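Hypothetical protein PH1918 (Pyrococcus horikoshii, PDB 2D16) is of unknown function but belongs to the adenosine-specific kinase family and therefore probably acts on adenosine or a related nucleoside or nucleotide. Local coordinates at residues Ile77-Gly80 against His81-Val84; Ile85-Asn89 against Ala90-Asn94; Arg151-Val154 against Glu155-Tyr159; Gly110-Glu113 against Asn114-Val118. All coordinates share one frame; numbering follows the deposited sequence.

Contact 1: Ile77-Gly80 against His81-Val84; sequences IGAG and HVFV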
loop_
_atom_site.group_PDB
_atom_site.type_symbol
_atom_site.label_atom_id
_atom_site.label_comp_id
_atom_site.label_asym_id
_atom_site.label_seq_id
_atom_site.Cartn_x
_atom_site.Cartn_y
_atom_site.Cartn_z
ATOM N N ILE A 77 -40.524 -44.119 11.004
ATOM C CA ILE A 77 -41.547 -43.082 11.100
ATOM C C ILE A 77 -42.579 -43.369 10.009
ATOM O O ILE A 77 -43.784 -43.257 10.233
ATOM C CB ILE A 77 -40.927 -41.681 10.910
ATOM C CG1 ILE A 77 -40.076 -41.338 12.139
ATOM C CG2 ILE A 77 -42.024 -40.643 10.683
ATOM C CD1 ILE A 77 -39.239 -40.085 11.989
ATOM N N GLY A 78 -42.085 -43.741 8.833
ATOM C CA GLY A 78 -42.944 -44.097 7.715
ATOM C C GLY A 78 -43.789 -43.045 7.022
ATOM O O GLY A 78 -43.954 -43.100 5.804
ATOM N N ALA A 79 -44.332 -42.100 7.782
ATOM C CA ALA A 79 -45.189 -41.057 7.221
ATOM C C ALA A 79 -44.699 -40.489 5.889
ATOM O O ALA A 79 -43.542 -40.088 5.755
ATOM C CB ALA A 79 -45.363 -39.930 8.234
ATOM N N GLY A 80 -45.596 -40.448 4.911
ATOM C CA GLY A 80 -45.246 -39.931 3.602
ATOM C C GLY A 80 -44.783 -38.484 3.622
ATOM O O GLY A 80 -45.315 -37.660 4.369
ATOM N N HIS A 81 -43.787 -38.192 2.793
ATOM C CA HIS A 81 -43.196 -36.855 2.608
ATOM C C HIS A 81 -42.455 -36.315 3.856
ATOM O O HIS A 81 -42.041 -35.165 3.916
ATOM C CB HIS A 81 -44.316 -35.892 2.215
ATOM C CG HIS A 81 -44.500 -35.914 0.720
ATOM N ND1 HIS A 81 -45.633 -35.492 0.103
ATOM C CD2 HIS A 81 -43.585 -36.316 -0.259
ATOM C CE1 HIS A 81 -45.401 -35.634 -1.216
ATOM N NE2 HIS A 81 -44.184 -36.125 -1.462
ATOM N N VAL A 82 -42.258 -37.150 4.870
ATOM C CA VAL A 82 -41.507 -36.724 6.042
ATOM C C VAL A 82 -40.029 -36.931 5.721
ATOM O O VAL A 82 -39.663 -37.900 5.051
ATOM C CB VAL A 82 -41.871 -37.570 7.290
ATOM C CG1 VAL A 82 -40.839 -37.354 8.396
ATOM C CG2 VAL A 82 -43.258 -37.190 7.791
ATOM N N PHE A 83 -39.181 -36.011 6.164
ATOM C CA PHE A 83 -37.757 -36.172 5.933
ATOM C C PHE A 83 -37.017 -36.099 7.257
ATOM O O PHE A 83 -37.443 -35.411 8.192
ATOM C CB PHE A 83 -37.221 -35.137 4.920
ATOM C CG PHE A 83 -37.339 -33.695 5.357
ATOM C CD1 PHE A 83 -36.352 -33.102 6.142
ATOM C CD2 PHE A 83 -38.411 -32.916 4.929
ATOM C CE1 PHE A 83 -36.425 -31.749 6.492
ATOM C CE2 PHE A 83 -38.497 -31.561 5.274
ATOM C CZ PHE A 83 -37.500 -30.975 6.056
ATOM N N VAL A 84 -35.928 -36.855 7.339
ATOM C CA VAL A 84 -35.112 -36.911 8.541
ATOM C C VAL A 84 -33.663 -36.586 8.216
ATOM O O VAL A 84 -33.081 -37.154 7.290
ATOM C CB VAL A 84 -35.145 -38.321 9.186
ATOM C CG1 VAL A 84 -34.217 -38.355 10.401
ATOM C CG2 VAL A 84 -36.567 -38.689 9.584
#

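Contact 2: Ile85-Asn89 against Ala90-Asn94; sequences ILMKN and AYPIN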
loop_
_atom_site.group_PDB
_atom_site.type_symbol
_atom_site.label_atom_id
_atom_site.label_comp_id
_atom_site.label_asym_id
_atom_site.label_seq_id
_atom_site.Cartn_x
_atom_site.Cartn_y
_atom_site.Cartn_z
ATOM N N ILE A 85 -33.084 -35.674 8.989
ATOM C CA ILE A 85 -31.697 -35.287 8.803
ATOM C C ILE A 85 -30.915 -35.559 10.081
ATOM O O ILE A 85 -31.368 -35.221 11.170
ATOM C CB ILE A 85 -31.552 -33.777 8.497
ATOM C CG1 ILE A 85 -32.329 -33.417 7.230
ATOM C CG2 ILE A 85 -30.074 -33.420 8.343
ATOM C CD1 ILE A 85 -32.455 -31.921 7.008
ATOM N N LEU A 86 -29.757 -36.192 9.938
ATOM C CA LEU A 86 -28.877 -36.453 11.072
ATOM C C LEU A 86 -27.552 -35.854 10.634
ATOM O O LEU A 86 -27.018 -36.218 9.588
ATOM C CB LEU A 86 -28.734 -37.958 11.338
ATOM C CG LEU A 86 -29.967 -38.659 11.920
ATOM C CD1 LEU A 86 -29.692 -40.146 12.069
ATOM C CD2 LEU A 86 -30.317 -38.046 13.271
ATOM N N MET A 87 -27.026 -34.922 11.419
ATOM C CA MET A 87 -25.788 -34.255 11.043
ATOM C C MET A 87 -24.833 -33.993 12.199
ATOM O O MET A 87 -25.200 -34.070 13.373
ATOM C CB MET A 87 -26.116 -32.911 10.388
ATOM C CG MET A 87 -26.732 -31.917 11.379
ATOM S SD MET A 87 -27.159 -30.310 10.663
ATOM C CE MET A 87 -27.287 -29.304 12.143
ATOM N N LYS A 88 -23.596 -33.679 11.831
ATOM C CA LYS A 88 -22.550 -33.334 12.778
ATOM C C LYS A 88 -21.676 -32.281 12.097
ATOM O O LYS A 88 -21.772 -32.082 10.882
ATOM C CB LYS A 88 -21.728 -34.570 13.166
ATOM C CG LYS A 88 -21.038 -35.275 12.016
ATOM C CD LYS A 88 -20.264 -36.487 12.536
ATOM C CE LYS A 88 -19.506 -37.195 11.421
ATOM N NZ LYS A 88 -18.721 -38.353 11.944
ATOM N N ASN A 89 -20.839 -31.604 12.878
ATOM C CA ASN A 89 -19.964 -30.552 12.367
ATOM C C ASN A 89 -20.782 -29.340 11.918
ATOM O O ASN A 89 -20.338 -28.536 11.096
ATOM C CB ASN A 89 -19.106 -31.067 11.204
ATOM C CG ASN A 89 -18.215 -32.228 11.607
ATOM O OD1 ASN A 89 -17.849 -32.365 12.773
ATOM N ND2 ASN A 89 -17.852 -33.058 10.639
ATOM N N ALA A 90 -21.981 -29.223 12.477
ATOM C CA ALA A 90 -22.891 -28.122 12.180
ATOM C C ALA A 90 -24.005 -28.192 13.213
ATOM O O ALA A 90 -24.291 -29.262 13.746
ATOM C CB ALA A 90 -23.467 -28.264 10.771
ATOM N N TYR A 91 -24.624 -27.049 13.493
ATOM C CA TYR A 91 -25.702 -26.968 14.471
ATOM C C TYR A 91 -26.983 -26.505 13.786
ATOM O O TYR A 91 -26.932 -25.877 12.732
ATOM C CB TYR A 91 -25.339 -25.969 15.567
ATOM C CG TYR A 91 -24.075 -26.307 16.325
ATOM C CD1 TYR A 91 -24.003 -27.449 17.124
ATOM C CD2 TYR A 91 -22.956 -25.476 16.259
ATOM C CE1 TYR A 91 -22.848 -27.755 17.843
ATOM C CE2 TYR A 91 -21.794 -25.773 16.977
ATOM C CZ TYR A 91 -21.751 -26.914 17.766
ATOM O OH TYR A 91 -20.617 -27.210 18.493
ATOM N N PRO A 92 -28.148 -26.804 14.387
ATOM C CA PRO A 92 -29.422 -26.388 13.789
ATOM C C PRO A 92 -29.465 -24.895 13.468
ATOM O O PRO A 92 -29.992 -24.494 12.432
ATOM C CB PRO A 92 -30.445 -26.793 14.847
ATOM C CG PRO A 92 -29.826 -28.043 15.437
ATOM C CD PRO A 92 -28.372 -27.630 15.589
ATOM N N ILE A 93 -28.898 -24.071 14.346
ATOM C CA ILE A 93 -28.913 -22.631 14.126
ATOM C C ILE A 93 -28.163 -22.222 12.853
ATOM O O ILE A 93 -28.397 -21.145 12.310
ATOM C CB ILE A 93 -28.337 -21.865 15.353
ATOM C CG1 ILE A 93 -28.735 -20.388 15.268
ATOM C CG2 ILE A 93 -26.822 -22.022 15.413
ATOM C CD1 ILE A 93 -28.410 -19.579 16.515
ATOM N N ASN A 94 -27.280 -23.093 12.363
ATOM C CA ASN A 94 -26.522 -22.804 11.150
ATOM C C ASN A 94 -27.238 -23.307 9.897
ATOM O O ASN A 94 -26.894 -22.899 8.788
ATOM C CB ASN A 94 -25.143 -23.486 11.172
ATOM C CG ASN A 94 -24.356 -23.213 12.439
ATOM O OD1 ASN A 94 -23.862 -24.130 13.101
ATOM N ND2 ASN A 94 -24.254 -21.938 12.797
#

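Contact 3: Arg151-Val154 against Glu155-Tyr159; sequences RELV and EKIGY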
loop_
_atom_site.group_PDB
_atom_site.type_symbol
_atom_site.label_atom_id
_atom_site.label_comp_id
_atom_site.label_asym_id
_atom_site.label_seq_id
_atom_site.Cartn_x
_atom_site.Cartn_y
_atom_site.Cartn_z
ATOM N N ARG A 151 -26.662 -16.260 30.337
ATOM C CA ARG A 151 -26.134 -15.188 29.510
ATOM C C ARG A 151 -24.612 -15.210 29.499
ATOM O O ARG A 151 -23.992 -14.925 28.473
ATOM C CB ARG A 151 -26.690 -13.846 29.986
ATOM C CG ARG A 151 -28.144 -13.686 29.557
ATOM C CD ARG A 151 -28.881 -12.544 30.224
ATOM N NE ARG A 151 -30.192 -12.378 29.597
ATOM C CZ ARG A 151 -31.178 -11.628 30.078
ATOM N NH1 ARG A 151 -31.025 -10.956 31.212
ATOM N NH2 ARG A 151 -32.324 -11.544 29.412
ATOM N N GLU A 152 -24.006 -15.572 30.626
ATOM C CA GLU A 152 -22.552 -15.657 30.691
ATOM C C GLU A 152 -22.105 -16.846 29.848
ATOM O O GLU A 152 -21.095 -16.776 29.144
ATOM C CB GLU A 152 -22.074 -15.850 32.134
ATOM C CG GLU A 152 -22.101 -14.593 32.984
ATOM C CD GLU A 152 -21.499 -14.814 34.365
ATOM O OE1 GLU A 152 -20.368 -15.339 34.444
ATOM O OE2 GLU A 152 -22.155 -14.462 35.368
ATOM N N LEU A 153 -22.867 -17.933 29.921
ATOM C CA LEU A 153 -22.555 -19.141 29.168
ATOM C C LEU A 153 -22.642 -18.882 27.667
ATOM O O LEU A 153 -21.784 -19.327 26.903
ATOM C CB LEU A 153 -23.511 -20.275 29.559
ATOM C CG LEU A 153 -23.287 -21.619 28.856
ATOM C CD1 LEU A 153 -21.849 -22.080 29.066
ATOM C CD2 LEU A 153 -24.264 -22.651 29.390
ATOM N N VAL A 154 -23.675 -18.157 27.242
ATOM C CA VAL A 154 -23.832 -17.853 25.823
ATOM C C VAL A 154 -22.614 -17.088 25.308
ATOM O O VAL A 154 -22.136 -17.334 24.199
ATOM C CB VAL A 154 -25.114 -17.033 25.558
ATOM C CG1 VAL A 154 -25.102 -16.487 24.132
ATOM C CG2 VAL A 154 -26.338 -17.919 25.765
ATOM N N GLU A 155 -22.102 -16.163 26.112
ATOM C CA GLU A 155 -20.932 -15.411 25.693
ATOM C C GLU A 155 -19.710 -16.326 25.674
ATOM O O GLU A 155 -18.886 -16.243 24.767
ATOM C CB GLU A 155 -20.693 -14.215 26.618
ATOM C CG GLU A 155 -21.737 -13.115 26.463
ATOM C CD GLU A 155 -21.354 -11.829 27.175
ATOM O OE1 GLU A 155 -22.151 -10.866 27.136
ATOM O OE2 GLU A 155 -20.259 -11.777 27.769
ATOM N N LYS A 156 -19.607 -17.212 26.663
ATOM C CA LYS A 156 -18.475 -18.133 26.734
ATOM C C LYS A 156 -18.452 -19.082 25.538
ATOM O O LYS A 156 -17.384 -19.496 25.083
ATOM C CB LYS A 156 -18.522 -18.947 28.032
ATOM C CG LYS A 156 -17.364 -19.933 28.170
ATOM C CD LYS A 156 -17.435 -20.728 29.467
ATOM C CE LYS A 156 -16.286 -21.729 29.553
ATOM N NZ LYS A 156 -16.305 -22.516 30.821
ATOM N N ILE A 157 -19.630 -19.424 25.029
ATOM C CA ILE A 157 -19.727 -20.323 23.883
ATOM C C ILE A 157 -19.137 -19.679 22.630
ATOM O O ILE A 157 -18.659 -20.373 21.733
ATOM C CB ILE A 157 -21.199 -20.723 23.613
ATOM C CG1 ILE A 157 -21.710 -21.600 24.758
ATOM C CG2 ILE A 157 -21.310 -21.476 22.293
ATOM C CD1 ILE A 157 -23.180 -21.957 24.653
ATOM N N GLY A 158 -19.174 -18.352 22.571
ATOM C CA GLY A 158 -18.622 -17.658 21.420
ATOM C C GLY A 158 -19.505 -16.554 20.875
ATOM O O GLY A 158 -19.114 -15.840 19.947
ATOM N N TYR A 159 -20.701 -16.410 21.435
ATOM C CA TYR A 159 -21.612 -15.369 20.983
ATOM C C TYR A 159 -21.291 -14.102 21.758
ATOM O O TYR A 159 -22.007 -13.698 22.673
ATOM C CB TYR A 159 -23.057 -15.822 21.192
ATOM C CG TYR A 159 -23.404 -16.992 20.298
ATOM C CD1 TYR A 159 -23.671 -16.804 18.939
ATOM C CD2 TYR A 159 -23.402 -18.291 20.793
ATOM C CE1 TYR A 159 -23.925 -17.889 18.097
ATOM C CE2 TYR A 159 -23.653 -19.384 19.961
ATOM C CZ TYR A 159 -23.914 -19.175 18.615
ATOM O OH TYR A 159 -24.155 -20.256 17.795
#

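Contact 4: Gly110-Glu113 against Asn114-Val118; sequences GASE and NPFQV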
loop_
_atom_site.group_PDB
_atom_site.type_symbol
_atom_site.label_atom_id
_atom_site.label_comp_id
_atom_site.label_asym_id
_atom_site.label_seq_id
_atom_site.Cartn_x
_atom_site.Cartn_y
_atom_site.Cartn_z
ATOM N N GLY A 110 -38.986 -30.075 14.313
ATOM C CA GLY A 110 -38.103 -29.730 15.413
ATOM C C GLY A 110 -36.666 -30.079 15.093
ATOM O O GLY A 110 -36.396 -30.717 14.079
ATOM N N ALA A 111 -35.744 -29.663 15.954
ATOM C CA ALA A 111 -34.327 -29.937 15.736
ATOM C C ALA A 111 -33.522 -29.762 17.016
ATOM O O ALA A 111 -33.708 -28.787 17.741
ATOM C CB ALA A 111 -33.778 -29.004 14.663
ATOM N N SER A 112 -32.623 -30.705 17.286
ATOM C CA SER A 112 -31.772 -30.618 18.470
ATOM C C SER A 112 -30.922 -31.866 18.624
ATOM O O SER A 112 -30.921 -32.744 17.756
ATOM C CB SER A 112 -32.608 -30.427 19.742
ATOM O OG SER A 112 -33.053 -31.665 20.267
ATOM N N GLU A 113 -30.192 -31.929 19.733
ATOM C CA GLU A 113 -29.346 -33.075 20.035
ATOM C C GLU A 113 -29.825 -33.762 21.318
ATOM O O GLU A 113 -29.165 -34.669 21.822
ATOM C CB GLU A 113 -27.881 -32.646 20.196
ATOM C CG GLU A 113 -27.606 -31.797 21.427
ATOM C CD GLU A 113 -26.122 -31.673 21.731
ATOM O OE1 GLU A 113 -25.447 -32.722 21.832
ATOM O OE2 GLU A 113 -25.632 -30.531 21.876
ATOM N N ASN A 114 -30.965 -33.321 21.850
ATOM C CA ASN A 114 -31.523 -33.926 23.066
ATOM C C ASN A 114 -32.087 -35.303 22.730
ATOM O O ASN A 114 -32.175 -35.683 21.561
ATOM C CB ASN A 114 -32.720 -33.127 23.611
ATOM C CG ASN A 114 -32.372 -31.724 24.037
ATOM O OD1 ASN A 114 -31.376 -31.492 24.716
ATOM N ND2 ASN A 114 -33.224 -30.773 23.663
ATOM N N PRO A 115 -32.448 -36.085 23.762
ATOM C CA PRO A 115 -33.031 -37.401 23.487
ATOM C C PRO A 115 -34.289 -36.940 22.742
ATOM O O PRO A 115 -34.972 -36.021 23.198
ATOM C CB PRO A 115 -33.324 -37.934 24.881
ATOM C CG PRO A 115 -32.183 -37.359 25.685
ATOM C CD PRO A 115 -32.137 -35.931 25.195
ATOM N N PHE A 116 -34.591 -37.561 21.610
ATOM C CA PHE A 116 -35.694 -37.096 20.768
ATOM C C PHE A 116 -36.692 -38.183 20.385
ATOM O O PHE A 116 -36.300 -39.311 20.089
ATOM C CB PHE A 116 -35.064 -36.512 19.499
ATOM C CG PHE A 116 -35.900 -35.481 18.792
ATOM C CD1 PHE A 116 -35.740 -34.129 19.077
ATOM C CD2 PHE A 116 -36.789 -35.854 17.792
ATOM C CE1 PHE A 116 -36.450 -33.157 18.372
ATOM C CE2 PHE A 116 -37.510 -34.892 17.077
ATOM C CZ PHE A 116 -37.337 -33.541 17.369
ATOM N N GLN A 117 -37.980 -37.836 20.378
ATOM C CA GLN A 117 -39.022 -38.786 19.995
ATOM C C GLN A 117 -39.967 -38.171 18.972
ATOM O O GLN A 117 -40.204 -36.964 18.975
ATOM C CB GLN A 117 -39.866 -39.214 21.198
ATOM C CG GLN A 117 -39.104 -39.834 22.344
ATOM C CD GLN A 117 -40.034 -40.225 23.476
ATOM O OE1 GLN A 117 -40.939 -39.468 23.831
ATOM N NE2 GLN A 117 -39.815 -41.404 24.051
ATOM N N VAL A 118 -40.503 -39.013 18.099
ATOM C CA VAL A 118 -41.460 -38.570 17.095
ATOM C C VAL A 118 -42.757 -39.310 17.406
ATOM O O VAL A 118 -42.774 -40.543 17.485
ATOM C CB VAL A 118 -40.979 -38.913 15.647
ATOM C CG1 VAL A 118 -42.064 -38.541 14.623
ATOM C CG2 VAL A 118 -39.693 -38.147 15.332
#

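Contact 1: Ile77-Gly80 against His81-Val84
The tightest touch of this turn is between Ala79 CB and Val82 CG2, 3.5 Å apart and closer than ordinary carbon contact. Val82 CG1 lies anti to the backbone N (chi1 166°), which leaves CG2 beside that N and swings it back over the turn onto the alanine methyl. CG1, the other branch, reaches Ile77 CG2 at 4.2 Å, the two side chains crossing at about a right angle. Farther along the strand, Val84 CG2 meets the delta carbon of Ile77, CD1, at 3.9 Å. Val82 and Val84, alternate residues of strand 82-88, thus both lean on the last turn of helix 64-77.

The backbone that sets this up is a type II beta turn from Ala79 to Val82, closed by a weak bond from Val82 N to Ala79 O (3.3 Å, N-H...O 155°). Before it, Gly78 ends the helix with positive phi, and a weak bond ties Ala79 N to Ile77 O at 2.8 Å.

Outside partners reinforce the polar frame: Asn50 ND2 also donates to Ala79 O, Gln21 NE2 holds Gly80 O, and Arg127 NE takes Ile77 O. Val129 of strand 127-134 packs on both Ile77 and Val82. The turn's own closing bond is weak, and these donors, the backbone bonds of His81 with Gly22 and Asn50, and the buried methyl packing all hold its shape in addition.

Contact 2: Ile85-Asn89 against Ala90-Asn94
Between Met87 and Ala90 the backbone leaves strand 82-88 and bends sharply at Asn89, whose positive phi (68°) turns the chain back so that Ala90 to Pro92 come within reach of the methionine. Met87 does the touching with its terminal methyl. CG sits between the backbone N and the carbonyl carbon (chi1 67°), and from there the chain runs extended, carrying CE across the bend. That methyl lies 3.3 Å from Tyr91 C and 3.4 Å from Ala90 O, so it rests largely on backbone. Its side-chain neighbours are more distant: Ala90 CB at 4.2 Å from Met87 CE, and Pro92 CD at 4.0 Å from the same methyl. Phe45 and Ile43 also pack against Met87, which places the thioether in a buried apolar setting.

Past the bend, the chain is held by polar groups. Tyr91 N donates to Asn94 OD1 at 3.0 Å (N-H...O 149°), while Asn94 N bonds to Tyr91 O at 2.8 Å. The amide nitrogen of Asn94 faces the other way, bonding to Thr38 O of the second subunit, and Tyr91 packs on Pro41 of that subunit.

The bond from Tyr91 N to the Asn94 side chain is the returning half of a capping box, without its side-chain partner bond. It marks the start of helix 92-100, the connection of a beta-alpha-beta crossover from strand 82-88 to the parallel strand 105-112.

Contact 3: Arg151-Val154 against Glu155-Tyr159
Lys156 N donates to Glu152 O at 2.9 Å, and Ile157 N to Leu153 O at 2.9 Å and nearly in line with the C=O bond; these are the shortest bonds of the contact and belong to the ordinary ladder of helix 144-157. Glu155 N reaches Arg151 O at a longer 3.3 Å. The bond that closes the helix end runs from Tyr159 N to Val154 O, at 3.2 Å with an N-H...O angle of 148°, and spans five residues instead of the helical four. Inside it, Gly158 N bonds to Glu155 O at 3.1 Å. Val154 O takes a further, weak bond from Ile157 N, so one carbonyl receives two donors as the helix unwinds.

Packing follows the same closure. Val154 CG1, anti to its own N (chi1 168°), meets Tyr159 CB at 3.6 Å, the two side chains meeting at an oblique angle. The tyrosine ring presents its edge to Val154 O, which lies in the ring plane. On a different side of the helix, Ile157 CD1 approaches Leu153 CG at 4.2 Å, one turn apart.

The helix end is a surface feature. Glu155 OE2 makes a long, weak ion pair with Lys160 NZ just downstream, and Tyr159 packs on Leu37 of the second subunit, so the cap also adjoins the subunit interface. Gly158 turns with phi of 135°, where a beta carbon would jam against the preceding carbonyl oxygen. With its two backward bonds and the apolar pair that brackets them, Val154 and Tyr159, this is a textbook Schellman motif.

Contact 4: Gly110-Glu113 against Asn114-Val118
Ser112 and Asn114 form an ST turn, the serine oxygen accepting the backbone N-H two residues on, in the link between the two sheets of the protein. Strand 110-112 belongs to the five-stranded sheet and strand 116-118 to the three-stranded one. The axes of these short segments come no nearer than 9.3 Å, at 160°, and no backbone bond joins them, so the turn carries the chain from one layer to the other and is not a beta hairpin.

From Ser112 outward, CB lies 3.9 Å from Asn114 N and 4.0 Å from Asn114 ND2. OG, placed between the backbone N and the carbonyl carbon by a chi1 of 85°, then receives Asn114 N at 3.1 Å (N-H...O 155°). The same OG bonds to Asp134 OD1, and Asn114 ND2 bonds to that carboxylate oxygen too, so one aspartate of strand 127-134 gathers both side chains of the turn. With an alanine here, Asn114 N would probably lose its acceptor in the turn and Asp134 OD1 would keep the asparagine amide but not the hydroxyl.

Phe116 packs between the two sheets, touching Val17 and Ile19 of one and Val132 of the other. Its CD1 edge comes 3.8 Å from Ser112 OG, near the ring plane. At the far end of the ring, Phe116 CZ stands 4.2 Å from Gly110 C, on the side where a beta carbon on Gly110 would crowd it.

Contact 1 is the buried one, contact 2 is partly buried, and contacts 3 and 4 lie at the surface. Contacts 1 and 2 sit at the two ends of strand 82-88, their centres about 19 Å apart. The first joins it to the preceding helix through branched aliphatic packing, the second to the following helix through one methionine methyl and an Asn94 side-chain bond back to Tyr91 N. Contact 4 combines a serine hydroxyl, which also bonds to Asp134 outside it, with Phe116 packing, and touches both: Val118 packs on Ile77, Ala111 on Pro92. Contact 3, dominated by backbone bonds, ends the outlying helix 144-157, meeting contact 2 through Tyr159 and Ile93; both also touch the second subunit.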